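PDB 5JGF: vacuolar aminopeptidase 1 from Saccharomyces cerevisiae, which removes amino acids from the N-terminus of peptides and proteins in the vacuole, using zinc, and also serves as major cargo of the cytoplasm-to-vacuole targeting pathway. Local coordinates for residues T24-V29 against S150-S155; G136-K141 against M236-F241; T333-S338 against S421-R426; L373-H378 against Y402-N407. One frame throughout, in Å; residues are numbered along the deposited sequence.

Contact 1: residues T24-V29 against S150-S155; sequences TTYHVV and SALVDS
His27, near the start of helix 25-38, packs against Leu152 of strand 149-154. The leucine lies over one face of the imidazole. Its CG is 4.2 Å from the centroid of the His27 ring and 14° off the ring normal, a CH-pi contact. The two side chains run past each other in opposite directions. His27 keeps CG beside its own backbone N (chi1 -68°), and from there the ring reaches across to the strand. Its edge meets the strand backbone, with CE1 of His27 3.2 Å from O of Val153. NE2 of His27 also comes within 3.9 Å of CB of Asp154. ND1 of His27 is hydrogen-bonded to OG1 of Thr24 at 2.6 Å. Thr24 is the N-cap residue of the helix, and this bond limits turning of the ring. The methyls of Leu152 divide their contacts on Tyr26. CD1 of Leu152 is 3.9 Å from CB of Tyr26, and CD2 of Leu152 is 3.8 Å from O of Tyr26. The tyrosine ring then leads away, and its hydroxyl bonds to Asp237. The helix start thus rests on the edge strand of the antiparallel sheet, mainly by carbon contact. The carboxylate of Asp154, bonded to Thr156, is near enough that it would probably stabilise a protonated imidazole.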
loop_
_atom_site.group_PDB
_atom_site.type_symbol
_atom_site.label_atom_id
_atom_site.label_comp_id
_atom_site.label_asym_id
_atom_site.label_seq_id
_atom_site.Cartn_x
_atom_site.Cartn_y
_atom_site.Cartn_z
ATOM N N THR D 24 -10.299 -23.394 -41.297
ATOM C CA THR D 24 -10.382 -21.940 -41.414
ATOM C C THR D 24 -11.724 -21.478 -41.972
ATOM O O THR D 24 -12.487 -22.269 -42.528
ATOM C CB THR D 24 -9.272 -21.386 -42.327
ATOM O OG1 THR D 24 -9.589 -21.672 -43.696
ATOM C CG2 THR D 24 -7.929 -22.025 -41.978
ATOM N N THR D 25 -12.007 -20.190 -41.818
ATOM C CA THR D 25 -13.258 -19.631 -42.316
ATOM C C THR D 25 -13.385 -19.908 -43.818
ATOM O O THR D 25 -14.469 -20.233 -44.311
ATOM C CB THR D 25 -13.318 -18.116 -42.054
ATOM O OG1 THR D 25 -13.092 -17.871 -40.658
ATOM C CG2 THR D 25 -14.688 -17.561 -42.435
ATOM N N TYR D 26 -12.274 -19.794 -44.539
ATOM C CA TYR D 26 -12.276 -20.059 -45.978
ATOM C C TYR D 26 -12.763 -21.471 -46.287
ATOM O O TYR D 26 -13.570 -21.664 -47.199
ATOM C CB TYR D 26 -10.873 -19.883 -46.562
ATOM C CG TYR D 26 -10.374 -18.460 -46.543
ATOM C CD1 TYR D 26 -10.956 -17.484 -47.352
ATOM C CD2 TYR D 26 -9.314 -18.087 -45.718
ATOM C CE1 TYR D 26 -10.492 -16.169 -47.342
ATOM C CE2 TYR D 26 -8.844 -16.776 -45.698
ATOM C CZ TYR D 26 -9.435 -15.825 -46.510
ATOM O OH TYR D 26 -8.977 -14.526 -46.484
ATOM N N HIS D 27 -12.268 -22.459 -45.539
ATOM C CA HIS D 27 -12.674 -23.850 -45.759
ATOM C C HIS D 27 -14.148 -24.041 -45.446
ATOM O O HIS D 27 -14.858 -24.737 -46.170
ATOM C CB HIS D 27 -11.869 -24.827 -44.885
ATOM C CG HIS D 27 -10.420 -24.922 -45.248
ATOM N ND1 HIS D 27 -9.454 -24.127 -44.670
ATOM C CD2 HIS D 27 -9.774 -25.715 -46.136
ATOM C CE1 HIS D 27 -8.274 -24.425 -45.187
ATOM N NE2 HIS D 27 -8.441 -25.386 -46.079
ATOM N N VAL D 28 -14.603 -23.431 -44.355
ATOM C CA VAL D 28 -15.999 -23.541 -43.936
ATOM C C VAL D 28 -16.960 -23.030 -45.006
ATOM O O VAL D 28 -17.954 -23.683 -45.323
ATOM C CB VAL D 28 -16.241 -22.774 -42.616
ATOM C CG1 VAL D 28 -17.731 -22.726 -42.295
ATOM C CG2 VAL D 28 -15.488 -23.462 -41.479
ATOM N N VAL D 29 -16.666 -21.855 -45.546
ATOM C CA VAL D 29 -17.494 -21.279 -46.596
ATOM C C VAL D 29 -17.451 -22.168 -47.838
ATOM O O VAL D 29 -18.485 -22.422 -48.455
ATOM C CB VAL D 29 -17.022 -19.854 -46.949
ATOM C CG1 VAL D 29 -17.724 -19.367 -48.211
ATOM C CG2 VAL D 29 -17.318 -18.908 -45.788
ATOM N N SER D 150 -6.821 -18.243 -56.492
ATOM C CA SER D 150 -6.830 -18.578 -55.078
ATOM C C SER D 150 -6.809 -20.084 -54.858
ATOM O O SER D 150 -7.358 -20.852 -55.646
ATOM C CB SER D 150 -8.071 -17.980 -54.411
ATOM O OG SER D 150 -8.197 -18.429 -53.075
ATOM N N ALA D 151 -6.161 -20.500 -53.779
ATOM C CA ALA D 151 -6.078 -21.905 -53.432
ATOM C C ALA D 151 -6.138 -22.009 -51.919
ATOM O O ALA D 151 -5.652 -21.126 -51.212
ATOM C CB ALA D 151 -4.775 -22.502 -53.946
ATOM N N LEU D 152 -6.753 -23.076 -51.430
ATOM C CA LEU D 152 -6.853 -23.302 -49.995
ATOM C C LEU D 152 -5.914 -24.438 -49.628
ATOM O O LEU D 152 -5.832 -25.441 -50.344
ATOM C CB LEU D 152 -8.289 -23.668 -49.618
ATOM C CG LEU D 152 -9.167 -22.573 -49.002
ATOM C CD1 LEU D 152 -8.934 -21.222 -49.669
ATOM C CD2 LEU D 152 -10.613 -23.003 -49.115
ATOM N N VAL D 153 -5.194 -24.275 -48.523
ATOM C CA VAL D 153 -4.267 -25.300 -48.059
ATOM C C VAL D 153 -4.571 -25.664 -46.609
ATOM O O VAL D 153 -5.210 -24.896 -45.890
ATOM C CB VAL D 153 -2.803 -24.830 -48.194
ATOM C CG1 VAL D 153 -2.455 -24.655 -49.670
ATOM C CG2 VAL D 153 -2.600 -23.517 -47.446
ATOM N N ASP D 154 -4.111 -26.837 -46.189
ATOM C CA ASP D 154 -4.367 -27.325 -44.839
ATOM C C ASP D 154 -3.345 -28.413 -44.521
ATOM O O ASP D 154 -3.280 -29.427 -45.215
ATOM C CB ASP D 154 -5.788 -27.889 -44.790
ATOM C CG ASP D 154 -6.144 -28.487 -43.449
ATOM O OD1 ASP D 154 -7.214 -29.131 -43.362
ATOM O OD2 ASP D 154 -5.372 -28.313 -42.485
ATOM N N SER D 155 -2.552 -28.210 -43.474
ATOM C CA SER D 155 -1.522 -29.182 -43.104
ATOM C C SER D 155 -2.053 -30.410 -42.375
ATOM O O SER D 155 -1.362 -31.424 -42.284
ATOM C CB SER D 155 -0.445 -28.515 -42.237
ATOM O OG SER D 155 -0.934 -28.238 -40.935
#

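Contact 2: residues G136-K141 against M236-F241; sequences GRLLYK and MDLDLF
Arg137 and Asp237 form an antiparallel hydrogen-bonded pair. N of Asp237 donates to O of Arg137 at 2.9 Å with an N-H...O angle of 169°. The return bond, from N of Arg137 to O of Asp237, is 3.0 Å and bent to 148°. A CA-H...O contact supports each carbonyl; CA of Gly136 lies 3.5 Å from O of Asp237. A CB at Gly136 would come too close to Asp237 O and Leu238 CA, and the backbone angles alone require glycine. The apolar contacts lie on the other face from Arg137 and Asp237. CD2 of Leu138 presses on CB of Met236 at 3.4 Å, tighter than usual, and the side chains point the same way. CD2 of Leu138 also meets CD2 of Leu238 at 3.9 Å. NE of Arg137 hydrogen-bonds to Ser150, and OD1 of Asp237 forms a salt bridge with Lys98, beside the bond from Tyr26. The Leu138 face is covered by helix 216-226, through Val222 and Ala226. Strands 149-154 and 96-99 flank the pair in the antiparallel sheet.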
loop_
_atom_site.group_PDB
_atom_site.type_symbol
_atom_site.label_atom_id
_atom_site.label_comp_id
_atom_site.label_asym_id
_atom_site.label_seq_id
_atom_site.Cartn_x
_atom_site.Cartn_y
_atom_site.Cartn_z
ATOM N N GLY D 136 -5.281 -22.131 -44.803
ATOM C CA GLY D 136 -5.908 -20.889 -45.194
ATOM C C GLY D 136 -5.877 -20.658 -46.687
ATOM O O GLY D 136 -5.748 -21.597 -47.478
ATOM N N ARG D 137 -5.972 -19.389 -47.065
ATOM C CA ARG D 137 -6.001 -18.995 -48.465
ATOM C C ARG D 137 -4.669 -18.506 -49.017
ATOM O O ARG D 137 -3.976 -17.702 -48.391
ATOM C CB ARG D 137 -7.056 -17.901 -48.645
ATOM C CG ARG D 137 -7.283 -17.458 -50.077
ATOM C CD ARG D 137 -8.294 -16.324 -50.126
ATOM N NE ARG D 137 -8.828 -16.134 -51.468
ATOM C CZ ARG D 137 -9.727 -15.213 -51.795
ATOM N NH1 ARG D 137 -10.154 -15.121 -53.047
ATOM N NH2 ARG D 137 -10.197 -14.382 -50.876
ATOM N N LEU D 138 -4.315 -19.007 -50.195
ATOM C CA LEU D 138 -3.092 -18.590 -50.869
ATOM C C LEU D 138 -3.509 -17.912 -52.162
ATOM O O LEU D 138 -4.410 -18.392 -52.849
ATOM C CB LEU D 138 -2.211 -19.787 -51.234
ATOM C CG LEU D 138 -1.588 -20.666 -50.153
ATOM C CD1 LEU D 138 -0.655 -21.668 -50.827
ATOM C CD2 LEU D 138 -0.815 -19.816 -49.150
ATOM N N LEU D 139 -2.876 -16.790 -52.480
ATOM C CA LEU D 139 -3.164 -16.101 -53.733
ATOM C C LEU D 139 -1.927 -16.329 -54.586
ATOM O O LEU D 139 -0.804 -16.119 -54.124
ATOM C CB LEU D 139 -3.384 -14.602 -53.509
ATOM C CG LEU D 139 -4.634 -14.183 -52.731
ATOM C CD1 LEU D 139 -4.727 -12.661 -52.703
ATOM C CD2 LEU D 139 -5.877 -14.776 -53.387
ATOM N N TYR D 140 -2.120 -16.783 -55.818
ATOM C CA TYR D 140 -0.982 -17.033 -56.688
ATOM C C TYR D 140 -1.240 -16.610 -58.126
ATOM O O TYR D 140 -2.373 -16.335 -58.520
ATOM C CB TYR D 140 -0.599 -18.518 -56.653
ATOM C CG TYR D 140 -1.631 -19.449 -57.250
ATOM C CD1 TYR D 140 -2.741 -19.864 -56.513
ATOM C CD2 TYR D 140 -1.500 -19.912 -58.560
ATOM C CE1 TYR D 140 -3.695 -20.720 -57.066
ATOM C CE2 TYR D 140 -2.447 -20.764 -59.122
ATOM C CZ TYR D 140 -3.539 -21.166 -58.372
ATOM O OH TYR D 140 -4.471 -22.014 -58.928
ATOM N N LYS D 141 -0.165 -16.560 -58.903
ATOM C CA LYS D 141 -0.237 -16.173 -60.303
ATOM C C LYS D 141 0.649 -17.132 -61.085
ATOM O O LYS D 141 1.870 -17.109 -60.945
ATOM C CB LYS D 141 0.252 -14.730 -60.459
ATOM C CG LYS D 141 0.265 -14.193 -61.878
ATOM C CD LYS D 141 0.360 -12.672 -61.879
ATOM C CE LYS D 141 1.610 -12.176 -61.167
ATOM N NZ LYS D 141 1.654 -10.687 -61.107
ATOM N N MET D 236 -0.883 -14.391 -48.922
ATOM C CA MET D 236 -1.559 -15.451 -48.192
ATOM C C MET D 236 -2.181 -14.970 -46.892
ATOM O O MET D 236 -1.740 -13.988 -46.298
ATOM C CB MET D 236 -0.598 -16.612 -47.919
ATOM C CG MET D 236 0.760 -16.201 -47.404
ATOM S SD MET D 236 1.877 -17.619 -47.235
ATOM C CE MET D 236 2.409 -17.364 -45.561
ATOM N N ASP D 237 -3.231 -15.670 -46.480
ATOM C CA ASP D 237 -3.968 -15.381 -45.255
ATOM C C ASP D 237 -4.096 -16.748 -44.595
ATOM O O ASP D 237 -5.030 -17.498 -44.877
ATOM C CB ASP D 237 -5.351 -14.815 -45.599
ATOM C CG ASP D 237 -6.171 -14.462 -44.369
ATOM O OD1 ASP D 237 -5.710 -14.728 -43.239
ATOM O OD2 ASP D 237 -7.287 -13.922 -44.538
ATOM N N LEU D 238 -3.138 -17.072 -43.730
ATOM C CA LEU D 238 -3.117 -18.368 -43.059
ATOM C C LEU D 238 -3.355 -18.287 -41.554
ATOM O O LEU D 238 -2.969 -17.312 -40.908
ATOM C CB LEU D 238 -1.772 -19.062 -43.312
ATOM C CG LEU D 238 -1.327 -19.187 -44.775
ATOM C CD1 LEU D 238 0.013 -19.920 -44.848
ATOM C CD2 LEU D 238 -2.388 -19.933 -45.573
ATOM N N ASP D 239 -3.994 -19.328 -41.021
ATOM C CA ASP D 239 -4.297 -19.452 -39.595
ATOM C C ASP D 239 -3.464 -20.585 -39.022
ATOM O O ASP D 239 -2.946 -21.430 -39.755
ATOM C CB ASP D 239 -5.737 -19.918 -39.334
ATOM C CG ASP D 239 -6.794 -18.948 -39.784
ATOM O OD1 ASP D 239 -7.976 -19.297 -39.583
ATOM O OD2 ASP D 239 -6.478 -17.870 -40.317
ATOM N N LEU D 240 -3.369 -20.595 -37.697
ATOM C CA LEU D 240 -2.740 -21.681 -36.964
ATOM C C LEU D 240 -3.945 -22.135 -36.151
ATOM O O LEU D 240 -4.657 -21.305 -35.580
ATOM C CB LEU D 240 -1.629 -21.196 -36.035
ATOM C CG LEU D 240 -0.296 -20.849 -36.689
ATOM C CD1 LEU D 240 0.746 -20.687 -35.586
ATOM C CD2 LEU D 240 0.133 -21.961 -37.655
ATOM N N PHE D 241 -4.192 -23.439 -36.111
ATOM C CA PHE D 241 -5.351 -23.963 -35.398
ATOM C C PHE D 241 -5.067 -25.335 -34.806
ATOM O O PHE D 241 -4.134 -26.016 -35.223
ATOM C CB PHE D 241 -6.519 -24.063 -36.378
ATOM C CG PHE D 241 -6.142 -24.714 -37.679
ATOM C CD1 PHE D 241 -6.006 -26.098 -37.768
ATOM C CD2 PHE D 241 -5.857 -23.938 -38.798
ATOM C CE1 PHE D 241 -5.587 -26.702 -38.958
ATOM C CE2 PHE D 241 -5.437 -24.529 -39.993
ATOM C CZ PHE D 241 -5.301 -25.914 -40.073
#

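Contact 3: residues T333-S338 against S421-R426; sequences TVWANS and SQTGAR
Trp335 lies against Thr423 and Ala425, where two helices end. Its CB is 3.3 Å from O of Thr423, and CG stays near that oxygen. Further along, CD2 of Trp335 meets CB of Thr423 at 3.6 Å. CE3 of Trp335 touches CB of Ala425 at 3.8 Å. At the far end CE2, CZ2, CZ3 and CH2 lie under CG2 of Thr423, 3.8 Å from the centroid of the six-membered ring of Trp335 and 3° off its normal. Thr423 turns CG2 anti to its carbonyl carbon, which lays the methyl on the ring. With an alanine in place of Trp335, the methyl of Thr423 would probably lose its CH-pi partner and a gap would open beneath it. Leu313 and Val317 of helix 312-324 also pack on the indole. OG1 of Thr423 accepts from N of Ala425 at 3.1 Å, an ST turn, and bonds to Leu419 O. Gly424, just after the helix, has positive phi. Both helices lead into neighbouring parallel strands, 339-347 and 426-434, as in an alpha/beta fold.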
loop_
_atom_site.group_PDB
_atom_site.type_symbol
_atom_site.label_atom_id
_atom_site.label_comp_id
_atom_site.label_asym_id
_atom_site.label_seq_id
_atom_site.Cartn_x
_atom_site.Cartn_y
_atom_site.Cartn_z
ATOM N N THR D 333 -41.798 -2.862 -45.995
ATOM C CA THR D 333 -42.887 -3.786 -45.719
ATOM C C THR D 333 -42.317 -5.190 -45.562
ATOM O O THR D 333 -42.767 -5.961 -44.718
ATOM C CB THR D 333 -43.927 -3.777 -46.859
ATOM O OG1 THR D 333 -44.621 -2.525 -46.849
ATOM C CG2 THR D 333 -44.926 -4.911 -46.685
ATOM N N VAL D 334 -41.316 -5.511 -46.378
ATOM C CA VAL D 334 -40.675 -6.820 -46.327
ATOM C C VAL D 334 -40.099 -7.094 -44.937
ATOM O O VAL D 334 -40.426 -8.092 -44.300
ATOM C CB VAL D 334 -39.530 -6.920 -47.358
ATOM C CG1 VAL D 334 -38.747 -8.220 -47.155
ATOM C CG2 VAL D 334 -40.099 -6.853 -48.776
ATOM N N TRP D 335 -39.245 -6.194 -44.463
ATOM C CA TRP D 335 -38.622 -6.374 -43.160
ATOM C C TRP D 335 -39.598 -6.280 -41.996
ATOM O O TRP D 335 -39.437 -6.979 -40.995
ATOM C CB TRP D 335 -37.469 -5.380 -43.000
ATOM C CG TRP D 335 -36.319 -5.723 -43.907
ATOM C CD1 TRP D 335 -35.797 -4.951 -44.906
ATOM C CD2 TRP D 335 -35.581 -6.952 -43.921
ATOM N NE1 TRP D 335 -34.783 -5.626 -45.544
ATOM C CE2 TRP D 335 -34.630 -6.857 -44.961
ATOM C CE3 TRP D 335 -35.633 -8.127 -43.157
ATOM C CZ2 TRP D 335 -33.736 -7.893 -45.258
ATOM C CZ3 TRP D 335 -34.743 -9.157 -43.451
ATOM C CH2 TRP D 335 -33.809 -9.032 -44.495
ATOM N N ALA D 336 -40.621 -5.439 -42.124
ATOM C CA ALA D 336 -41.602 -5.309 -41.054
ATOM C C ALA D 336 -42.301 -6.650 -40.838
ATOM O O ALA D 336 -42.766 -6.947 -39.737
ATOM C CB ALA D 336 -42.623 -4.227 -41.397
ATOM N N ASN D 337 -42.358 -7.464 -41.888
ATOM C CA ASN D 337 -43.007 -8.771 -41.815
ATOM C C ASN D 337 -42.030 -9.937 -41.701
ATOM O O ASN D 337 -42.427 -11.090 -41.848
ATOM C CB ASN D 337 -43.886 -8.985 -43.055
ATOM C CG ASN D 337 -45.156 -8.161 -43.020
ATOM O OD1 ASN D 337 -46.077 -8.452 -42.252
ATOM N ND2 ASN D 337 -45.212 -7.121 -43.846
ATOM N N SER D 338 -40.762 -9.641 -41.423
ATOM C CA SER D 338 -39.739 -10.678 -41.325
ATOM C C SER D 338 -39.365 -11.079 -39.901
ATOM O O SER D 338 -39.659 -10.372 -38.939
ATOM C CB SER D 338 -38.464 -10.220 -42.042
ATOM O OG SER D 338 -38.710 -9.871 -43.397
ATOM N N SER D 421 -31.307 -3.648 -36.128
ATOM C CA SER D 421 -31.252 -2.214 -36.385
ATOM C C SER D 421 -31.126 -1.900 -37.869
ATOM O O SER D 421 -31.758 -0.972 -38.373
ATOM C CB SER D 421 -30.065 -1.593 -35.641
ATOM O OG SER D 421 -30.176 -1.824 -34.247
ATOM N N GLN D 422 -30.304 -2.680 -38.561
ATOM C CA GLN D 422 -30.067 -2.477 -39.983
ATOM C C GLN D 422 -31.289 -2.781 -40.846
ATOM O O GLN D 422 -31.549 -2.084 -41.827
ATOM C CB GLN D 422 -28.872 -3.328 -40.426
ATOM C CG GLN D 422 -27.562 -2.877 -39.775
ATOM C CD GLN D 422 -26.419 -3.868 -39.933
ATOM O OE1 GLN D 422 -25.386 -3.734 -39.274
ATOM N NE2 GLN D 422 -26.591 -4.860 -40.805
ATOM N N THR D 423 -32.044 -3.809 -40.474
ATOM C CA THR D 423 -33.227 -4.195 -41.245
ATOM C C THR D 423 -34.531 -3.619 -40.707
ATOM O O THR D 423 -35.445 -3.305 -41.476
ATOM C CB THR D 423 -33.388 -5.726 -41.292
ATOM O OG1 THR D 423 -33.591 -6.221 -39.963
ATOM C CG2 THR D 423 -32.149 -6.385 -41.898
ATOM N N GLY D 424 -34.618 -3.487 -39.387
ATOM C CA GLY D 424 -35.834 -2.989 -38.770
ATOM C C GLY D 424 -36.749 -4.167 -38.468
ATOM O O GLY D 424 -37.879 -3.992 -38.013
ATOM N N ALA D 425 -36.247 -5.374 -38.718
ATOM C CA ALA D 425 -37.009 -6.600 -38.493
ATOM C C ALA D 425 -36.833 -7.166 -37.091
ATOM O O ALA D 425 -35.751 -7.086 -36.511
ATOM C CB ALA D 425 -36.607 -7.659 -39.518
ATOM N N ARG D 426 -37.904 -7.739 -36.553
ATOM C CA ARG D 426 -37.850 -8.354 -35.235
ATOM C C ARG D 426 -36.786 -9.445 -35.305
ATOM O O ARG D 426 -36.820 -10.317 -36.180
ATOM C CB ARG D 426 -39.214 -8.937 -34.868
ATOM C CG ARG D 426 -39.225 -9.733 -33.578
ATOM C CD ARG D 426 -40.633 -9.845 -33.018
ATOM N NE ARG D 426 -41.032 -8.646 -32.282
ATOM C CZ ARG D 426 -42.123 -7.932 -32.543
ATOM N NH1 ARG D 426 -42.407 -6.864 -31.812
ATOM N NH2 ARG D 426 -42.926 -8.275 -33.545
HETATM O O HOH W 1 -40.482 -8.058 -38.091
#

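Contact 4: residues L373-H378 against Y402-N407; sequences LDPNGH and YFQIKN
Asp374 OD2 is gripped by three donors and builds an Asx turn just after strand 369-372, while the other oxygen of Asp374 faces Ile405. ND1 of His378 donates to OD2 of Asp374 at 2.7 Å, with the oxygen in the plane of the imidazole. N of Asn376 reaches OD2 of Asp374 at 3.0 Å, and N of His378 does so at 3.1 Å. The two donors of His378 lie on one side of the carboxylate plane and N of Asn376 on the other. OD1 of Asp374 takes a bond from a water at 2.8 Å. The same water donates to O of Leu373 and accepts from N of Ile405, joining the segments. A leucine in place of Asp374 would probably leave His378 ND1 without its acceptor and the water without one of its holds. N of Leu373 donates to O of Phe403 at 2.9 Å, nearly straight at 177°. Phe403 stacks edge-to-face on His347, which probably binds substrate, as in relatives. Gln404, with CG anti to its backbone N (chi1 -180°), runs out past O of Leu373 toward Pro375. Over one face of the Tyr402 ring sits CD1 of Leu373, 4.0 Å from the ring centroid.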
loop_
_atom_site.group_PDB
_atom_site.type_symbol
_atom_site.label_atom_id
_atom_site.label_comp_id
_atom_site.label_asym_id
_atom_site.label_seq_id
_atom_site.Cartn_x
_atom_site.Cartn_y
_atom_site.Cartn_z
ATOM N N LEU D 373 -31.371 -13.944 -23.662
ATOM C CA LEU D 373 -32.124 -12.790 -23.203
ATOM C C LEU D 373 -31.258 -11.794 -22.451
ATOM O O LEU D 373 -30.415 -12.181 -21.643
ATOM C CB LEU D 373 -33.259 -13.260 -22.293
ATOM C CG LEU D 373 -34.223 -14.286 -22.891
ATOM C CD1 LEU D 373 -34.445 -15.421 -21.904
ATOM C CD2 LEU D 373 -35.536 -13.603 -23.248
ATOM N N ASP D 374 -31.478 -10.512 -22.720
ATOM C CA ASP D 374 -30.737 -9.448 -22.053
ATOM C C ASP D 374 -31.533 -8.157 -22.126
ATOM O O ASP D 374 -31.926 -7.723 -23.210
ATOM C CB ASP D 374 -29.380 -9.223 -22.706
ATOM C CG ASP D 374 -28.529 -8.256 -21.921
ATOM O OD1 ASP D 374 -27.996 -8.668 -20.872
ATOM O OD2 ASP D 374 -28.409 -7.083 -22.336
ATOM N N PRO D 375 -31.774 -7.519 -20.971
ATOM C CA PRO D 375 -32.538 -6.271 -20.941
ATOM C C PRO D 375 -31.739 -5.002 -21.249
ATOM O O PRO D 375 -32.313 -3.917 -21.344
ATOM C CB PRO D 375 -33.107 -6.267 -19.528
ATOM C CG PRO D 375 -31.965 -6.858 -18.730
ATOM C CD PRO D 375 -31.507 -8.012 -19.603
ATOM N N ASN D 376 -30.426 -5.130 -21.418
ATOM C CA ASN D 376 -29.610 -3.953 -21.686
ATOM C C ASN D 376 -28.995 -3.833 -23.078
ATOM O O ASN D 376 -27.936 -3.230 -23.249
ATOM C CB ASN D 376 -28.536 -3.826 -20.606
ATOM C CG ASN D 376 -29.115 -3.363 -19.281
ATOM O OD1 ASN D 376 -29.472 -2.191 -19.122
ATOM N ND2 ASN D 376 -29.240 -4.282 -18.331
ATOM N N GLY D 377 -29.662 -4.415 -24.068
ATOM C CA GLY D 377 -29.196 -4.302 -25.439
ATOM C C GLY D 377 -28.140 -5.245 -25.980
ATOM O O GLY D 377 -27.751 -5.104 -27.142
ATOM N N HIS D 378 -27.666 -6.196 -25.178
ATOM C CA HIS D 378 -26.655 -7.126 -25.678
ATOM C C HIS D 378 -27.269 -8.135 -26.644
ATOM O O HIS D 378 -26.580 -8.674 -27.511
ATOM C CB HIS D 378 -25.969 -7.862 -24.524
ATOM C CG HIS D 378 -25.224 -6.955 -23.599
ATOM N ND1 HIS D 378 -25.830 -6.309 -22.543
ATOM C CD2 HIS D 378 -23.934 -6.538 -23.605
ATOM C CE1 HIS D 378 -24.947 -5.534 -21.938
ATOM N NE2 HIS D 378 -23.790 -5.654 -22.563
ATOM N N TYR D 402 -33.328 -21.112 -21.515
ATOM C CA TYR D 402 -33.033 -19.692 -21.349
ATOM C C TYR D 402 -31.618 -19.414 -20.871
ATOM O O TYR D 402 -31.042 -20.196 -20.115
ATOM C CB TYR D 402 -33.930 -19.067 -20.278
ATOM C CG TYR D 402 -35.384 -18.833 -20.600
ATOM C CD1 TYR D 402 -35.894 -19.005 -21.885
ATOM C CD2 TYR D 402 -36.248 -18.391 -19.601
ATOM C CE1 TYR D 402 -37.241 -18.736 -22.164
ATOM C CE2 TYR D 402 -37.578 -18.120 -19.862
ATOM C CZ TYR D 402 -38.071 -18.293 -21.141
ATOM O OH TYR D 402 -39.396 -18.005 -21.376
ATOM N N PHE D 403 -31.070 -18.288 -21.319
ATOM C CA PHE D 403 -29.787 -17.822 -20.823
ATOM C C PHE D 403 -29.822 -16.306 -20.712
ATOM O O PHE D 403 -30.141 -15.602 -21.675
ATOM C CB PHE D 403 -28.585 -18.207 -21.688
ATOM C CG PHE D 403 -27.288 -17.638 -21.156
ATOM C CD1 PHE D 403 -26.835 -16.387 -21.570
ATOM C CD2 PHE D 403 -26.603 -18.287 -20.133
ATOM C CE1 PHE D 403 -25.725 -15.785 -20.964
ATOM C CE2 PHE D 403 -25.493 -17.697 -19.519
ATOM C CZ PHE D 403 -25.056 -16.443 -19.936
ATOM N N GLN D 404 -29.526 -15.820 -19.510
ATOM C CA GLN D 404 -29.449 -14.393 -19.218
ATOM C C GLN D 404 -28.394 -14.286 -18.122
ATOM O O GLN D 404 -28.259 -15.194 -17.306
ATOM C CB GLN D 404 -30.788 -13.831 -18.716
ATOM C CG GLN D 404 -30.723 -12.323 -18.409
ATOM C CD GLN D 404 -32.092 -11.668 -18.291
ATOM O OE1 GLN D 404 -32.984 -11.919 -19.103
ATOM N NE2 GLN D 404 -32.256 -10.808 -17.289
ATOM N N ILE D 405 -27.639 -13.194 -18.111
ATOM C CA ILE D 405 -26.593 -13.014 -17.105
ATOM C C ILE D 405 -27.156 -12.560 -15.766
ATOM O O ILE D 405 -28.260 -12.022 -15.696
ATOM C CB ILE D 405 -25.555 -11.955 -17.550
ATOM C CG1 ILE D 405 -26.239 -10.590 -17.698
ATOM C CG2 ILE D 405 -24.903 -12.375 -18.862
ATOM C CD1 ILE D 405 -25.269 -9.416 -17.807
ATOM N N LYS D 406 -26.401 -12.794 -14.697
ATOM C CA LYS D 406 -26.821 -12.339 -13.377
ATOM C C LYS D 406 -26.646 -10.825 -13.427
ATOM O O LYS D 406 -25.841 -10.321 -14.215
ATOM C CB LYS D 406 -25.924 -12.950 -12.293
ATOM C CG LYS D 406 -26.061 -14.465 -12.183
ATOM C CD LYS D 406 -25.129 -15.064 -11.135
ATOM C CE LYS D 406 -25.461 -14.581 -9.732
ATOM N NZ LYS D 406 -24.655 -15.302 -8.696
ATOM N N ASN D 407 -27.394 -10.091 -12.607
ATOM C CA ASN D 407 -27.289 -8.636 -12.602
ATOM C C ASN D 407 -25.895 -8.099 -12.289
ATOM O O ASN D 407 -25.549 -7.001 -12.737
ATOM C CB ASN D 407 -28.279 -8.021 -11.601
ATOM C CG ASN D 407 -29.725 -8.327 -11.934
ATOM O OD1 ASN D 407 -30.032 -8.813 -13.023
ATOM N ND2 ASN D 407 -30.627 -8.048 -10.984
HETATM O O HOH W 2 -28.035 -11.473 -20.609
#

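Overall arrangement
Contacts 1 and 2 form one cluster, with centres 7 Å apart. They share the antiparallel sheet, and their segments alternate along the chain. Contacts 3 and 4 come later, on the far side of the chain's centre. Their centres are 23 Å apart without touch, and contact 4 closes between the two halves of contact 3. Both adjoin the mixed sheet: contact 3 at strands 339-347 and 426-434, contact 4 at the ends of 369-372 and 400-403. The centres of contacts 1 and 2 lie 34 to 38 Å from these. Contact 2 and Tyr26 of contact 1 reach a second subunit; contacts 3 and 4 touch a third. Opposite sides of the chain's centre thus take part in the dodecamer.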